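PDB 5JT8: Blo t 1 allergen from Blomia tropicalis, which is a mite allergen that probably acts as a papain-family cysteine protease, made as a precursor with an inhibitory propeptide. Local coordinates for residues Ala143-Ala146 against Glu147-Ser151; Lys192-Arg196 against Thr197-Glu201. All blocks are in the same frame, centred on the assembly; numbering follows the deposited sequence.

Contact 1: Ala143-Ala146 against Glu147-Ser151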
loop_
_atom_site.group_PDB
_atom_site.type_symbol
_atom_site.label_atom_id
_atom_site.label_comp_id
_atom_site.label_asym_id
_atom_site.label_seq_id
_atom_site.Cartn_x
_atom_site.Cartn_y
_atom_site.Cartn_z
ATOM N N ALA A 143 6.139 -3.880 6.092
ATOM C CA ALA A 143 6.298 -5.293 6.423
ATOM C C ALA A 143 6.478 -6.105 5.150
ATOM O O ALA A 143 7.261 -7.042 5.123
ATOM C CB ALA A 143 5.111 -5.806 7.223
ATOM N N GLY A 144 5.754 -5.716 4.102
ATOM C CA GLY A 144 5.824 -6.370 2.804
ATOM C C GLY A 144 7.208 -6.295 2.164
ATOM O O GLY A 144 7.739 -7.283 1.650
ATOM N N VAL A 145 7.794 -5.111 2.183
ATOM C CA VAL A 145 9.158 -4.941 1.697
ATOM C C VAL A 145 10.113 -5.826 2.509
ATOM O O VAL A 145 10.919 -6.554 1.932
ATOM C CB VAL A 145 9.595 -3.467 1.774
ATOM C CG1 VAL A 145 11.105 -3.332 1.658
ATOM C CG2 VAL A 145 8.895 -2.673 0.686
ATOM N N ALA A 146 9.982 -5.795 3.841
ATOM C CA ALA A 146 10.861 -6.588 4.711
ATOM C C ALA A 146 10.736 -8.084 4.427
ATOM O O ALA A 146 11.734 -8.794 4.314
ATOM C CB ALA A 146 10.564 -6.303 6.197
ATOM N N GLU A 147 9.502 -8.560 4.318
ATOM C CA GLU A 147 9.271 -9.959 4.007
ATOM C C GLU A 147 9.876 -10.317 2.636
ATOM O O GLU A 147 10.496 -11.365 2.496
ATOM C CB GLU A 147 7.766 -10.283 4.062
ATOM C CG GLU A 147 7.157 -10.140 5.464
ATOM C CD GLU A 147 5.650 -10.390 5.506
ATOM O OE1 GLU A 147 5.039 -10.677 4.454
ATOM O OE2 GLU A 147 5.067 -10.305 6.605
ATOM N N SER A 148 9.733 -9.431 1.652
ATOM C CA SER A 148 10.333 -9.639 0.330
ATOM C C SER A 148 11.840 -9.831 0.408
ATOM O O SER A 148 12.409 -10.719 -0.226
ATOM C CB SER A 148 10.040 -8.446 -0.592
ATOM O OG SER A 148 8.657 -8.343 -0.812
ATOM N N LEU A 149 12.486 -8.963 1.173
ATOM C CA LEU A 149 13.934 -9.035 1.328
ATOM C C LEU A 149 14.374 -10.345 1.975
ATOM O O LEU A 149 15.394 -10.900 1.575
ATOM C CB LEU A 149 14.444 -7.839 2.137
ATOM C CG LEU A 149 14.282 -6.500 1.422
ATOM C CD1 LEU A 149 14.813 -5.321 2.267
ATOM C CD2 LEU A 149 14.976 -6.532 0.063
ATOM N N TYR A 150 13.620 -10.851 2.963
ATOM C CA TYR A 150 13.989 -12.132 3.580
ATOM C C TYR A 150 13.846 -13.261 2.578
ATOM O O TYR A 150 14.621 -14.223 2.588
ATOM C CB TYR A 150 13.156 -12.420 4.845
ATOM C CG TYR A 150 13.758 -11.744 6.054
ATOM C CD1 TYR A 150 14.725 -12.385 6.824
ATOM C CD2 TYR A 150 13.405 -10.453 6.388
ATOM C CE1 TYR A 150 15.310 -11.755 7.909
ATOM C CE2 TYR A 150 13.975 -9.810 7.474
ATOM C CZ TYR A 150 14.929 -10.464 8.229
ATOM O OH TYR A 150 15.500 -9.826 9.310
ATOM N N SER A 151 12.870 -13.148 1.691
ATOM C CA SER A 151 12.698 -14.180 0.662
ATOM C C SER A 151 13.849 -14.060 -0.349
ATOM O O SER A 151 14.521 -15.033 -0.677
ATOM C CB SER A 151 11.340 -14.036 -0.036
ATOM O OG SER A 151 11.120 -15.105 -0.944
#

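Contact 2: Lys192-Arg196 against Thr197-Glu201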
loop_
_atom_site.group_PDB
_atom_site.type_symbol
_atom_site.label_atom_id
_atom_site.label_comp_id
_atom_site.label_asym_id
_atom_site.label_seq_id
_atom_site.Cartn_x
_atom_site.Cartn_y
_atom_site.Cartn_z
ATOM N N LYS A 192 12.085 2.128 10.818
ATOM C CA LYS A 192 12.829 2.576 12.000
ATOM C C LYS A 192 12.610 1.602 13.164
ATOM O O LYS A 192 13.542 1.223 13.878
ATOM C CB LYS A 192 12.397 3.992 12.391
ATOM C CG LYS A 192 13.020 4.531 13.665
ATOM C CD LYS A 192 12.497 5.937 14.005
ATOM C CE LYS A 192 12.901 6.948 12.935
ATOM N NZ LYS A 192 12.272 8.282 13.174
ATOM N N TYR A 193 11.359 1.200 13.349
ATOM C CA TYR A 193 11.006 0.274 14.403
ATOM C C TYR A 193 11.629 -1.098 14.120
ATOM O O TYR A 193 12.074 -1.800 15.023
ATOM C CB TYR A 193 9.489 0.179 14.524
ATOM C CG TYR A 193 9.034 -0.701 15.648
ATOM C CD1 TYR A 193 8.867 -2.069 15.452
ATOM C CD2 TYR A 193 8.769 -0.169 16.911
ATOM C CE1 TYR A 193 8.465 -2.888 16.478
ATOM C CE2 TYR A 193 8.354 -0.982 17.951
ATOM C CZ TYR A 193 8.197 -2.340 17.726
ATOM O OH TYR A 193 7.784 -3.160 18.741
ATOM N N MET A 194 11.684 -1.457 12.851
ATOM C CA MET A 194 12.260 -2.730 12.454
ATOM C C MET A 194 13.767 -2.768 12.711
ATOM O O MET A 194 14.334 -3.823 12.969
ATOM C CB MET A 194 11.952 -2.994 10.983
ATOM C CG MET A 194 10.528 -3.449 10.762
ATOM S SD MET A 194 10.377 -4.115 9.105
ATOM C CE MET A 194 8.846 -3.342 8.589
ATOM N N ILE A 195 14.407 -1.607 12.677
ATOM C CA ILE A 195 15.824 -1.513 13.016
ATOM C C ILE A 195 16.049 -1.598 14.510
ATOM O O ILE A 195 16.825 -2.426 14.995
ATOM C CB ILE A 195 16.439 -0.191 12.497
ATOM C CG1 ILE A 195 16.519 -0.200 10.970
ATOM C CG2 ILE A 195 17.830 0.045 13.093
ATOM C CD1 ILE A 195 16.688 1.187 10.390
ATOM N N ARG A 196 15.371 -0.737 15.256
ATOM C CA ARG A 196 15.708 -0.580 16.662
ATOM C C ARG A 196 15.170 -1.711 17.525
ATOM O O ARG A 196 15.756 -2.052 18.555
ATOM C CB ARG A 196 15.191 0.766 17.164
ATOM C CG ARG A 196 15.812 1.952 16.442
ATOM C CD ARG A 196 15.190 3.270 16.880
ATOM N NE ARG A 196 15.691 4.390 16.087
ATOM C CZ ARG A 196 15.189 5.622 16.117
ATOM N NH1 ARG A 196 14.157 5.911 16.906
ATOM N NH2 ARG A 196 15.714 6.568 15.350
ATOM N N THR A 197 14.053 -2.298 17.109
ATOM C CA THR A 197 13.330 -3.268 17.950
ATOM C C THR A 197 13.120 -4.603 17.234
ATOM O O THR A 197 13.238 -5.662 17.832
ATOM C CB THR A 197 11.957 -2.708 18.368
ATOM O OG1 THR A 197 12.140 -1.450 19.028
ATOM C CG2 THR A 197 11.200 -3.677 19.302
ATOM N N GLY A 198 12.827 -4.533 15.937
ATOM C CA GLY A 198 12.457 -5.702 15.155
ATOM C C GLY A 198 11.010 -6.120 15.361
ATOM O O GLY A 198 10.389 -5.751 16.350
ATOM N N LEU A 199 10.468 -6.892 14.419
ATOM C CA LEU A 199 9.088 -7.371 14.511
ATOM C C LEU A 199 9.026 -8.869 14.750
ATOM O O LEU A 199 9.807 -9.617 14.169
ATOM C CB LEU A 199 8.308 -7.043 13.236
ATOM C CG LEU A 199 8.016 -5.579 12.941
ATOM C CD1 LEU A 199 7.502 -5.434 11.495
ATOM C CD2 LEU A 199 7.013 -5.034 13.949
ATOM N N VAL A 200 8.101 -9.310 15.601
ATOM C CA VAL A 200 7.852 -10.740 15.741
ATOM C C VAL A 200 6.924 -11.161 14.606
ATOM O O VAL A 200 6.363 -10.316 13.902
ATOM C CB VAL A 200 7.215 -11.121 17.101
ATOM C CG1 VAL A 200 8.148 -10.775 18.256
ATOM C CG2 VAL A 200 5.846 -10.468 17.263
ATOM N N GLU A 201 6.752 -12.465 14.436
ATOM C CA GLU A 201 5.850 -12.964 13.404
ATOM C C GLU A 201 4.390 -12.770 13.778
ATOM O O GLU A 201 4.034 -12.646 14.963
ATOM C CB GLU A 201 6.103 -14.444 13.136
ATOM C CG GLU A 201 7.316 -14.744 12.273
ATOM C CD GLU A 201 7.720 -16.204 12.401
ATOM O OE1 GLU A 201 8.196 -16.584 13.498
ATOM O OE2 GLU A 201 7.534 -16.966 11.426
#

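Contact 1: Ala143-Ala146 against Glu147-Ser151
Gly144 and Ser148 meet one turn apart on helix 139-154, the long helix of the papain fold, and they show how a buried serine hydroxyl can be satisfied by a carbonyl of its own helix. The carbonyl oxygen of Gly144 is gripped twice by the same residue: Ser148 N donates to Gly144 O at 2.9 Å, and the hydroxyl Ser148 OG donates to Gly144 O at 2.8 Å. The two donors arrive from opposite faces of the carbonyl plane. With chi1 at -63° the hydroxyl lies beside its own backbone N, which turns it back along the helix to that carbonyl. The bonds on either side in sequence are regular i to i+4 ones, from Glu147 N to Ala143 O at 2.8 Å and from Leu149 N to Val145 O at 3.0 Å. On another flank Val145 CG1 packs on Leu149 CD1 at 4.3 Å, a light apolar touch.

Glu147 starts its extended side chain alongside the Ala143 carbonyl, with CG 3.1 Å from Ala143 O, and carries a buried carboxylate away from this turn. Its charge is met there by a salt bridge from OE1 to Arg129 NH2, while Thr126 OG1 also bonds OE1 and the backbone N of Leu160 bonds OE2; such a set of partners would be expected to favour the ionised form. The phenol of Tyr150 likewise finds its partner outside the turn, in His224 O. Back on the main chain, Ala146 O accepts Tyr150 N at 3.1 Å and also lies in the plane of the Tyr150 ring, at its edge, 3.1 Å from CD2.

Contact 2: Lys192-Arg196 against Thr197-Glu201
Tyr193 and Thr197 touch through a CH-pi contact: Thr197 CB stands over one face of the phenol ring, 3.9 Å from the centroid of the Tyr193 ring and 14° off its normal. The methyl of Thr197 extends toward the phenol end, where CG2 comes 3.5 Å from Tyr193 OH. Leu199 reaches back to the same ring obliquely, placing its CD2 3.6 Å from Tyr193 CE1. Its other methyl turns to Met194, with Leu199 CD1 at 3.7 Å from Met194 CG, and one branched side chain is thus shared between an aromatic ring and a thioether chain. With Tyr193 CG anti to the backbone N, chi1 -177°, the ring is carried alongside Thr197 and Leu199.

Behind these side chains is the C-terminal end of helix 187-196, closed by a pi-turn. Tyr193 O accepts two backbone donors, Thr197 N at 2.9 Å and Gly198 N at 3.0 Å; the first is tilted from the carbonyl plane and the second lies within it. Thr197 is the first residue to leave helical geometry, and Gly198 then takes a positive phi of 79°, a value that favours glycine and redirects the chain, after which the methyls at the end of Leu199 come back to Tyr193 and Met194. Gly198 CA also makes a CA-H...O contact with Met194 O at 3.4 Å.

Further out, the phenol is fixed by a hydrogen bond between Tyr193 OH and Glu164 OE2; the other oxygen of that carboxylate, OE1, bonds Val200 N, and Glu164 belongs to helix 162-168. Arg222 NH1 bonds Gly198 O, and Leu199 bonds Tyr223 through the backbone.

Contact 1 lies within helix 139-154 and contact 2 at the end of helix 187-196; their centres are about 13 Å apart, and Met194 is one place where the two helices meet. Its SD is 3.6 Å from Ala146 CB and its CE 3.7 Å from Ala143 N, so the same methionine whose CG touches Leu199 in contact 2 packs on the helix of contact 1. His224 joins them in another way, its O bonding Tyr150 OH and its ND1 bonding Ile195 O. Cys137, modified to S-hydroxycysteine, lies just before helix 139-154, where papain-family enzymes carry the nucleophile. The side chain of Arg196 remains about 14 Å from the glycan sugar.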